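Local atomic coordinates of Crov588 (Cafeteriavirus, PDB entry 6NYR), a protein that is of unknown function but folds into a nearly closed ring of leucine-rich repeats of the FNIP type. Residues 211-216 against 231-236. Sequence-based numbering, arbitrary orientation.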
# COMPACT_ATOMS: atom_id res chain seq x y z
N HIS A 211 18.04 -13.10 -15.18
CA HIS A 211 16.65 -12.65 -15.23
C HIS A 211 16.31 -12.26 -16.66
O HIS A 211 16.96 -11.38 -17.23
CB HIS A 211 16.43 -11.44 -14.30
CG HIS A 211 16.45 -11.77 -12.84
ND1 HIS A 211 17.57 -12.27 -12.21
CD2 HIS A 211 15.50 -11.66 -11.89
CE1 HIS A 211 17.30 -12.45 -10.93
NE2 HIS A 211 16.05 -12.09 -10.71
N LEU A 212 15.29 -12.90 -17.23
CA LEU A 212 14.86 -12.62 -18.59
C LEU A 212 13.36 -12.35 -18.58
O LEU A 212 12.58 -13.21 -18.16
CB LEU A 212 15.18 -13.78 -19.53
CG LEU A 212 14.72 -13.64 -20.98
CD1 LEU A 212 15.31 -12.39 -21.62
CD2 LEU A 212 15.06 -14.88 -21.79
N THR A 213 12.97 -11.17 -19.04
CA THR A 213 11.58 -10.75 -19.08
C THR A 213 11.22 -10.36 -20.51
O THR A 213 11.90 -9.53 -21.12
CB THR A 213 11.33 -9.55 -18.15
OG1 THR A 213 11.67 -9.90 -16.81
CG2 THR A 213 9.87 -9.11 -18.21
N PHE A 214 10.16 -10.97 -21.04
CA PHE A 214 9.61 -10.58 -22.33
C PHE A 214 8.40 -9.67 -22.14
O PHE A 214 7.83 -9.57 -21.05
CB PHE A 214 9.21 -11.80 -23.18
CG PHE A 214 10.37 -12.63 -23.62
CD1 PHE A 214 11.23 -12.19 -24.61
CD2 PHE A 214 10.61 -13.87 -23.04
CE1 PHE A 214 12.31 -12.95 -25.01
CE2 PHE A 214 11.69 -14.64 -23.44
CZ PHE A 214 12.54 -14.18 -24.42
N GLY A 215 8.00 -9.03 -23.24
CA GLY A 215 6.89 -8.11 -23.22
C GLY A 215 5.71 -8.54 -24.06
O GLY A 215 5.65 -9.66 -24.57
N TRP A 216 4.78 -7.59 -24.25
CA TRP A 216 3.47 -7.86 -24.83
C TRP A 216 3.51 -8.76 -26.06
O TRP A 216 2.84 -9.79 -26.10
CB TRP A 216 2.83 -6.51 -25.16
CG TRP A 216 1.39 -6.51 -25.56
CD1 TRP A 216 0.86 -6.88 -26.76
CD2 TRP A 216 0.29 -6.06 -24.76
NE1 TRP A 216 -0.50 -6.71 -26.75
CE2 TRP A 216 -0.87 -6.21 -25.53
CE3 TRP A 216 0.18 -5.56 -23.46
CZ2 TRP A 216 -2.14 -5.88 -25.05
CZ3 TRP A 216 -1.08 -5.24 -22.98
CH2 TRP A 216 -2.22 -5.39 -23.77
N LEU A 231 20.25 -18.90 -16.04
CA LEU A 231 18.96 -18.27 -15.85
C LEU A 231 18.24 -18.85 -14.64
O LEU A 231 18.09 -20.06 -14.51
CB LEU A 231 18.10 -18.46 -17.11
CG LEU A 231 17.04 -17.39 -17.35
CD1 LEU A 231 17.71 -16.07 -17.74
CD2 LEU A 231 16.04 -17.83 -18.40
N THR A 232 17.77 -17.96 -13.76
CA THR A 232 16.92 -18.35 -12.65
C THR A 232 15.51 -17.80 -12.73
O THR A 232 14.60 -18.38 -12.14
CB THR A 232 17.54 -17.88 -11.32
OG1 THR A 232 17.50 -16.45 -11.25
CG2 THR A 232 18.99 -18.35 -11.22
N TYR A 233 15.30 -16.70 -13.45
CA TYR A 233 14.03 -16.00 -13.53
C TYR A 233 13.65 -15.85 -14.99
O TYR A 233 14.44 -15.35 -15.79
CB TYR A 233 14.11 -14.63 -12.84
CG TYR A 233 12.82 -13.84 -12.85
CD1 TYR A 233 12.40 -13.18 -14.00
CD2 TYR A 233 12.02 -13.76 -11.72
CE1 TYR A 233 11.22 -12.46 -14.02
CE2 TYR A 233 10.84 -13.04 -11.73
CZ TYR A 233 10.44 -12.39 -12.89
OH TYR A 233 9.27 -11.67 -12.91
N LEU A 234 12.44 -16.30 -15.34
CA LEU A 234 11.93 -16.20 -16.71
C LEU A 234 10.47 -15.77 -16.66
O LEU A 234 9.64 -16.49 -16.10
CB LEU A 234 12.08 -17.53 -17.46
CG LEU A 234 11.59 -17.61 -18.90
CD1 LEU A 234 12.32 -16.59 -19.77
CD2 LEU A 234 11.78 -19.01 -19.45
N GLU A 235 10.17 -14.62 -17.26
CA GLU A 235 8.81 -14.08 -17.31
C GLU A 235 8.43 -13.79 -18.75
O GLU A 235 9.07 -12.95 -19.40
CB GLU A 235 8.70 -12.81 -16.46
CG GLU A 235 7.35 -12.11 -16.61
CD GLU A 235 7.26 -10.82 -15.80
OE1 GLU A 235 8.11 -10.63 -14.90
OE2 GLU A 235 6.35 -10.02 -16.06
N PHE A 236 7.40 -14.47 -19.24
CA PHE A 236 6.90 -14.22 -20.58
C PHE A 236 5.87 -13.09 -20.58
O PHE A 236 5.33 -12.70 -19.55
CB PHE A 236 6.27 -15.47 -21.20
CG PHE A 236 7.26 -16.54 -21.53
CD1 PHE A 236 8.14 -16.39 -22.58
CD2 PHE A 236 7.32 -17.71 -20.78
CE1 PHE A 236 9.06 -17.37 -22.88
CE2 PHE A 236 8.23 -18.69 -21.07
CZ PHE A 236 9.10 -18.53 -22.13
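L212 pairs with L234 in a parallel β-bridge between successive turns of this leucine-rich-repeat solenoid, strand 211-213 lying in one FNIP repeat and strand 233-235 in the next. Its amide donates to Y233 O (L212 N to Y233 O, 3.0 Å). Its own carbonyl accepts a straighter bond from the next strand, E235 N to L212 O at 2.9 Å. F214 N then reaches E235 O at 2.8 Å. The amides and carbonyls of H211 and T213 turn the other way, and both residues make backbone hydrogen bonds to the preceding strand, 189-191, and its flanks, which ties strand 211-213 on both sides. T232 OG1 hydrogen-bonds to T210 O, while L231 O and T232 O are met by S252 OG and T254 OG1 of the following turn. CA-H...O contacts accompany the bonds, L234 CA also leaning on L212 O.

On the apolar face, L212 and L234 run side by side, CD2 of L212 lying 3.8 Å from CD1 of L234. Beyond them the F214 and F236 rings repeat one another, nearly parallel and meeting rim to rim, and each stacks on a further phenylalanine of its own turn, F218 or F240. On the other face, Y233 CB sits over the H211 ring, 3.7 Å from its centroid. With CG anti to the backbone N (chi1 -179°), Y233 extends along the strand to E235, whose extended chain runs beside T213. There the phenol OH donates to the anti side of E235 OE1, 26° out of the carboxylate plane.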